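Local atomic coordinates of kynurenine formamidase (Bacillus anthracis, PDB entry 4CO9), a protein that uses a binuclear zinc site to hydrolyse N-formyl-L-kynurenine to L-kynurenine and formate, a step of tryptophan degradation. Residues S6-S12 and V204-P210; D25-E31 and V44-S50. All blocks are in the same frame, centred on the assembly; numbering follows the deposited sequence. Where two conformers were deposited one is given.

Interaction 1: residues S6-S12 and V204-P210; sequences SKWIDIS and VRAVIRP
At one margin of the large mixed sheet, the short strand 9-10 pairs antiparallel with the C-terminal strand 207-210, joining the two ends of the chain. I9 and I208 form the hydrogen-bonded pair: I9 N donates to I208 O at 2.6 Å, and I208 N to I9 O. D10 and V207 form the adjoining non-hydrogen-bonded pair.

Next to this pairing, side chains take over. R205, which precedes strand 207-210 and has its chain bent at chi2, holds D10 side-on in a bidentate salt bridge, with NH2 meeting D10 OD2 at 2.9 Å. R205 NE donates almost straight (171°) to D10 OD1 at 3.2 Å. The acid lies near the guanidinium plane, but both nitrogens approach from above the carboxylate plane, the two planes being 59° apart. On the opposite face of the carboxylate, S12 N bonds to the same OD1, closing an Asx turn. A206 O likewise takes two donors from opposite sides, I11 N and S12 OG.

Toward the chain ends, R209 lies over the W8 indole. Its CB sits above the six-membered ring in a CH-pi contact (3.6 Å from CB to the centroid), and a bend at chi3 folds the guanidinium back over CZ2, the two planes 26° apart. A water bridges R209 NH1 to S6 O. Among the isoleucines, I11 CD1 meets I208 CG2 at 3.8 Å.

The second subunit adds to both ends of the contact: its P193 O accepts from R205 NH1, and its Q76 from W8 N. D10 OD1 is gripped from both faces of its carboxylate, and the negative charge of D10 probably helps to balance the buried R205, whose guanidinium ties the terminal pairing to the dimer interface.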
loop_
_atom_site.group_PDB
_atom_site.type_symbol
_atom_site.label_atom_id
_atom_site.label_comp_id
_atom_site.label_asym_id
_atom_site.label_seq_id
_atom_site.Cartn_x
_atom_site.Cartn_y
_atom_site.Cartn_z
ATOM N N SER C 6 -13.714 -5.151 15.840
ATOM C CA SER C 6 -14.264 -5.362 14.464
ATOM C C SER C 6 -13.141 -5.556 13.439
ATOM O O SER C 6 -12.103 -4.912 13.518
ATOM C CB SER C 6 -15.142 -4.187 14.042
ATOM O OG SER C 6 -16.493 -4.415 14.405
ATOM N N LYS C 7 -13.351 -6.443 12.478
ATOM C CA LYS C 7 -12.324 -6.755 11.492
ATOM C C LYS C 7 -12.262 -5.702 10.385
ATOM O O LYS C 7 -13.274 -5.099 10.024
ATOM C CB LYS C 7 -12.585 -8.118 10.862
ATOM C CG LYS C 7 -12.397 -9.295 11.794
ATOM C CD LYS C 7 -12.501 -10.596 10.992
ATOM C CE LYS C 7 -12.300 -11.823 11.857
ATOM N NZ LYS C 7 -12.364 -13.068 11.043
ATOM N N TRP C 8 -11.058 -5.502 9.853
ATOM C CA TRP C 8 -10.865 -4.743 8.638
ATOM C C TRP C 8 -11.477 -5.505 7.474
ATOM O O TRP C 8 -11.375 -6.722 7.409
ATOM C CB TRP C 8 -9.372 -4.496 8.401
ATOM C CG TRP C 8 -8.826 -3.614 9.427
ATOM C CD1 TRP C 8 -8.191 -3.980 10.579
ATOM C CD2 TRP C 8 -8.945 -2.197 9.464
ATOM N NE1 TRP C 8 -7.885 -2.870 11.326
ATOM C CE2 TRP C 8 -8.347 -1.760 10.668
ATOM C CE3 TRP C 8 -9.507 -1.248 8.602
ATOM C CZ2 TRP C 8 -8.265 -0.425 11.008
ATOM C CZ3 TRP C 8 -9.426 0.080 8.945
ATOM C CH2 TRP C 8 -8.809 0.481 10.141
ATOM N N ILE C 9 -12.127 -4.773 6.577
ATOM C CA ILE C 9 -12.759 -5.318 5.385
ATOM C C ILE C 9 -12.027 -4.813 4.145
ATOM O O ILE C 9 -11.847 -3.617 3.979
ATOM C CB ILE C 9 -14.227 -4.870 5.285
ATOM C CG1 ILE C 9 -15.001 -5.340 6.525
ATOM C CG2 ILE C 9 -14.902 -5.416 4.028
ATOM C CD1 ILE C 9 -16.302 -4.573 6.717
ATOM N N ASP C 10 -11.650 -5.735 3.265
ATOM C CA ASP C 10 -10.977 -5.398 2.009
ATOM C C ASP C 10 -11.956 -4.733 1.043
ATOM O O ASP C 10 -13.019 -5.295 0.748
ATOM C CB ASP C 10 -10.414 -6.685 1.396
ATOM C CG ASP C 10 -9.424 -6.447 0.268
ATOM O OD1 ASP C 10 -9.108 -5.278 -0.054
ATOM O OD2 ASP C 10 -8.943 -7.457 -0.301
ATOM N N ILE C 11 -11.617 -3.537 0.564
ATOM C CA ILE C 11 -12.401 -2.891 -0.493
ATOM C C ILE C 11 -11.538 -2.584 -1.723
ATOM O O ILE C 11 -11.795 -1.619 -2.451
ATOM C CB ILE C 11 -13.145 -1.632 0.013
ATOM C CG1 ILE C 11 -12.185 -0.593 0.599
ATOM C CG2 ILE C 11 -14.177 -2.043 1.046
ATOM C CD1 ILE C 11 -12.777 0.797 0.673
ATOM N N SER C 12 -10.523 -3.418 -1.937
ATOM C CA SER C 12 -9.614 -3.279 -3.064
ATOM C C SER C 12 -9.910 -4.314 -4.153
ATOM O O SER C 12 -10.382 -5.409 -3.868
ATOM C CB SER C 12 -8.172 -3.457 -2.608
ATOM O OG SER C 12 -7.847 -2.576 -1.548
ATOM N N VAL C 204 -3.068 1.253 -4.073
ATOM C CA VAL C 204 -3.204 1.193 -2.626
ATOM C C VAL C 204 -3.968 -0.056 -2.240
ATOM O O VAL C 204 -4.665 -0.660 -3.071
ATOM C CB VAL C 204 -3.958 2.416 -2.059
ATOM C CG1 VAL C 204 -3.283 3.711 -2.477
ATOM C CG2 VAL C 204 -5.425 2.409 -2.472
ATOM N N ARG C 205 -3.809 -0.462 -0.982
ATOM C CA ARG C 205 -4.700 -1.451 -0.404
ATOM C C ARG C 205 -5.680 -0.681 0.451
ATOM O O ARG C 205 -5.336 -0.213 1.541
ATOM C CB ARG C 205 -3.951 -2.473 0.441
ATOM C CG ARG C 205 -4.825 -3.646 0.891
ATOM C CD ARG C 205 -5.199 -4.507 -0.296
ATOM N NE ARG C 205 -5.978 -5.691 0.045
ATOM C CZ ARG C 205 -5.477 -6.839 0.491
ATOM N NH1 ARG C 205 -4.177 -6.988 0.726
ATOM N NH2 ARG C 205 -6.296 -7.842 0.736
ATOM N N ALA C 206 -6.878 -0.488 -0.079
ATOM C CA ALA C 206 -7.927 0.172 0.652
ATOM C C ALA C 206 -8.691 -0.846 1.477
ATOM O O ALA C 206 -9.161 -1.864 0.951
ATOM C CB ALA C 206 -8.862 0.910 -0.294
ATOM N N VAL C 207 -8.791 -0.567 2.776
ATOM C CA VAL C 207 -9.584 -1.366 3.698
ATOM C C VAL C 207 -10.390 -0.451 4.613
ATOM O O VAL C 207 -10.018 0.700 4.841
ATOM C CB VAL C 207 -8.699 -2.290 4.574
ATOM C CG1 VAL C 207 -7.874 -3.224 3.713
ATOM C CG2 VAL C 207 -7.783 -1.478 5.482
ATOM N N ILE C 208 -11.463 -0.997 5.186
ATOM C CA ILE C 208 -12.310 -0.254 6.125
ATOM C C ILE C 208 -12.727 -1.115 7.317
ATOM O O ILE C 208 -12.840 -2.336 7.199
ATOM C CB ILE C 208 -13.597 0.296 5.447
ATOM C CG1 ILE C 208 -14.418 -0.831 4.794
ATOM C CG2 ILE C 208 -13.229 1.371 4.442
ATOM C CD1 ILE C 208 -15.744 -0.382 4.197
ATOM N N ARG C 209 -12.953 -0.453 8.449
ATOM C CA ARG C 209 -13.434 -1.099 9.650
ATOM C C ARG C 209 -14.636 -0.314 10.182
ATOM O O ARG C 209 -14.544 0.902 10.359
ATOM C CB ARG C 209 -12.329 -1.098 10.696
ATOM C CG ARG C 209 -12.686 -1.789 11.989
ATOM C CD ARG C 209 -11.474 -1.925 12.888
ATOM N NE ARG C 209 -10.983 -0.647 13.353
ATOM C CZ ARG C 209 -9.917 -0.501 14.134
ATOM N NH1 ARG C 209 -9.202 -1.554 14.510
ATOM N NH2 ARG C 209 -9.550 0.708 14.526
ATOM N N PRO C 210 -15.753 -1.007 10.460
ATOM C CA PRO C 210 -16.944 -0.288 10.946
ATOM C C PRO C 210 -16.676 0.386 12.284
ATOM O O PRO C 210 -15.973 -0.185 13.111
ATOM C CB PRO C 210 -18.016 -1.373 11.057
ATOM C CG PRO C 210 -17.348 -2.675 10.812
ATOM C CD PRO C 210 -15.975 -2.452 10.284
HETATM O O HOH W 1 -9.768 -4.264 14.227
#

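Interaction 2: residues D25-E31 and V44-S50; sequences DTPFSYE and VGKLTMS
The F28 ring is met obliquely by L47 and M49, with L47 CD1 3.5 Å from F28 CZ and M49 CB 3.8 Å from F28 CD2. F28 and M49 lie side by side and point the same way, giving a Met-aromatic contact with SD 5.3 Å from the ring centroid, well off the normal. With CG anti to the backbone N (chi1 179°), the F28 ring reaches along the ladder as far as L47. The Y30 ring also lies obliquely against its neighbours, its OH 3.6 Å from G45 CA; that hydroxyl bonds to D200 of the second subunit.

Beneath these rings, strands 29-31 and 44-50 run antiparallel as a beta hairpin. S29 with T48 and E31 with K46 are hydrogen-bonded pairs, each with two backbone bonds; Y30 with L47 is the non-hydrogen-bonded pair between them. On the face carrying S29 and T48, a water donates to K46 O and lies 2.6 Å from S29 OG, with a weaker link to T48 OG1.

At the far end of the contact, S50 OG donates to D25 OD2 at 2.6 Å from the syn side, 34° out of the carboxylate plane. D25 OD1 accepts from T26 N, while S50 OG itself accepts from the backbone N of H52, a zinc ligand. L47, T48 and M49 also pair with a strand of the second subunit, carrying the sheet across the interface. The contact therefore combines apolar packing on the F28 face with water-linked polar groups on the other, and the bonds from S50 OG to D25 and to the backbone N of H52 probably help to position the chain leading into the zinc site.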
loop_
_atom_site.group_PDB
_atom_site.type_symbol
_atom_site.label_atom_id
_atom_site.label_comp_id
_atom_site.label_asym_id
_atom_site.label_seq_id
_atom_site.Cartn_x
_atom_site.Cartn_y
_atom_site.Cartn_z
ATOM N N ASP C 25 -3.135 1.392 -22.097
ATOM C CA ASP C 25 -2.238 1.634 -20.977
ATOM C C ASP C 25 -1.464 0.343 -20.708
ATOM O O ASP C 25 -1.817 -0.692 -21.249
ATOM C CB ASP C 25 -3.065 2.043 -19.762
ATOM C CG ASP C 25 -2.261 2.798 -18.731
ATOM O OD1 ASP C 25 -1.026 2.961 -18.949
ATOM O OD2 ASP C 25 -2.874 3.187 -17.698
ATOM N N THR C 26 -0.400 0.417 -19.914
ATOM C CA THR C 26 0.397 -0.754 -19.601
ATOM C C THR C 26 -0.477 -1.889 -19.068
ATOM O O THR C 26 -1.145 -1.700 -18.069
ATOM C CB THR C 26 1.436 -0.420 -18.503
ATOM O OG1 THR C 26 2.215 0.702 -18.901
ATOM C CG2 THR C 26 2.348 -1.593 -18.244
ATOM N N PRO C 27 -0.470 -3.071 -19.725
ATOM C CA PRO C 27 -1.176 -4.193 -19.130
ATOM C C PRO C 27 -0.548 -4.630 -17.810
ATOM O O PRO C 27 0.663 -4.533 -17.644
ATOM C CB PRO C 27 -1.032 -5.315 -20.177
ATOM C CG PRO C 27 -0.642 -4.639 -21.428
ATOM C CD PRO C 27 0.181 -3.462 -20.988
ATOM N N PHE C 28 -1.367 -5.083 -16.874
ATOM C CA PHE C 28 -0.842 -5.553 -15.603
ATOM C C PHE C 28 -0.085 -6.860 -15.811
ATOM O O PHE C 28 -0.569 -7.734 -16.498
ATOM C CB PHE C 28 -1.948 -5.804 -14.584
ATOM C CG PHE C 28 -1.425 -6.320 -13.262
ATOM C CD1 PHE C 28 -1.167 -7.682 -13.045
ATOM C CD2 PHE C 28 -1.150 -5.425 -12.240
ATOM C CE1 PHE C 28 -0.662 -8.120 -11.833
ATOM C CE2 PHE C 28 -0.644 -5.857 -11.031
ATOM C CZ PHE C 28 -0.411 -7.210 -10.817
ATOM N N SER C 29 1.076 -6.973 -15.190
ATOM C CA SER C 29 1.881 -8.178 -15.277
ATOM C C SER C 29 2.544 -8.511 -13.943
ATOM O O SER C 29 3.371 -7.741 -13.479
ATOM C CB SER C 29 2.964 -7.956 -16.354
ATOM O OG SER C 29 3.869 -9.018 -16.362
ATOM N N TYR C 30 2.177 -9.642 -13.338
ATOM C CA TYR C 30 3.040 -10.271 -12.345
ATOM C C TYR C 30 3.582 -11.567 -12.933
ATOM O O TYR C 30 2.812 -12.395 -13.417
ATOM C CB TYR C 30 2.343 -10.568 -10.999
ATOM C CG TYR C 30 3.294 -11.359 -10.129
ATOM C CD1 TYR C 30 4.261 -10.728 -9.361
ATOM C CD2 TYR C 30 3.297 -12.743 -10.155
ATOM C CE1 TYR C 30 5.190 -11.439 -8.612
ATOM C CE2 TYR C 30 4.223 -13.463 -9.420
ATOM C CZ TYR C 30 5.165 -12.823 -8.650
ATOM O OH TYR C 30 6.072 -13.582 -7.928
ATOM N N GLU C 31 4.899 -11.731 -12.901
ATOM C CA GLU C 31 5.527 -12.966 -13.383
ATOM C C GLU C 31 6.646 -13.419 -12.451
ATOM O O GLU C 31 7.321 -12.581 -11.858
ATOM C CB GLU C 31 5.927 -12.840 -14.902
ATOM C CG GLU C 31 4.763 -12.557 -15.919
ATOM C CD GLU C 31 3.680 -13.634 -15.997
ATOM O OE1 GLU C 31 3.947 -14.837 -15.778
ATOM O OE2 GLU C 31 2.551 -13.257 -16.304
ATOM N N VAL C 44 11.601 -15.479 -7.684
ATOM C CA VAL C 44 11.941 -14.088 -7.937
ATOM C C VAL C 44 10.952 -13.547 -8.944
ATOM O O VAL C 44 10.890 -14.006 -10.091
ATOM C CB VAL C 44 13.381 -13.960 -8.446
ATOM C CG1 VAL C 44 13.695 -12.509 -8.811
ATOM C CG2 VAL C 44 14.327 -14.459 -7.357
ATOM N N GLY C 45 10.231 -12.526 -8.515
ATOM C CA GLY C 45 9.080 -12.026 -9.222
ATOM C C GLY C 45 9.397 -10.702 -9.871
ATOM O O GLY C 45 10.406 -10.050 -9.548
ATOM N N LYS C 46 8.547 -10.323 -10.810
ATOM C CA LYS C 46 8.584 -8.985 -11.355
ATOM C C LYS C 46 7.179 -8.443 -11.551
ATOM O O LYS C 46 6.354 -9.105 -12.137
ATOM C CB LYS C 46 9.319 -9.051 -12.673
ATOM C CG LYS C 46 9.411 -7.736 -13.420
ATOM C CD LYS C 46 10.135 -7.965 -14.733
ATOM C CE LYS C 46 10.424 -6.671 -15.432
ATOM N NZ LYS C 46 11.043 -6.946 -16.760
ATOM N N LEU C 47 6.957 -7.218 -11.077
ATOM C CA LEU C 47 5.696 -6.520 -11.178
ATOM C C LEU C 47 5.842 -5.381 -12.182
ATOM O O LEU C 47 6.740 -4.532 -12.053
ATOM C CB LEU C 47 5.302 -5.964 -9.809
ATOM C CG LEU C 47 4.001 -5.165 -9.677
ATOM C CD1 LEU C 47 2.804 -6.046 -10.008
ATOM C CD2 LEU C 47 3.893 -4.616 -8.269
ATOM N N THR C 48 4.958 -5.371 -13.177
ATOM C CA THR C 48 4.866 -4.288 -14.148
ATOM C C THR C 48 3.409 -3.838 -14.226
ATOM O O THR C 48 2.526 -4.660 -14.453
ATOM C CB THR C 48 5.328 -4.774 -15.537
ATOM O OG1 THR C 48 6.661 -5.289 -15.443
ATOM C CG2 THR C 48 5.341 -3.614 -16.542
ATOM N N MET C 49 3.147 -2.551 -14.047
ATOM C CA MET C 49 1.781 -2.058 -14.095
ATOM C C MET C 49 1.690 -0.559 -14.353
ATOM O O MET C 49 2.649 0.186 -14.104
ATOM C CB MET C 49 1.057 -2.371 -12.768
ATOM C CG MET C 49 1.629 -1.644 -11.554
ATOM S SD MET C 49 0.962 -2.229 -9.958
ATOM C CE MET C 49 -0.726 -1.739 -10.157
ATOM N N SER C 50 0.540 -0.130 -14.877
ATOM C CA SER C 50 0.172 1.282 -14.833
ATOM C C SER C 50 -0.157 1.643 -13.401
ATOM O O SER C 50 -0.726 0.837 -12.676
ATOM C CB SER C 50 -1.041 1.588 -15.699
ATOM O OG SER C 50 -1.483 2.927 -15.486
HETATM O O HOH W 2 5.975 -8.466 -14.852
#

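Both interactions are antiparallel strand pairings that are partly buried and touch the second subunit, yet they belong to separate sheets, with centres 24 Å apart and nearest atoms about 7 Å apart. Interaction 1 closes the chain at the margin of the main sheet, bringing together segments far apart in sequence; interaction 2 is a local hairpin lying farther from the centre of the chain. In the first, short backbone pairing is reinforced by a salt bridge and an arginine over an indole. The second relies on a longer ladder, apolar packing round a phenylalanine and a serine-carboxylate bond. Each also lies near zinc ligands: V204 by H56, S50 by H52.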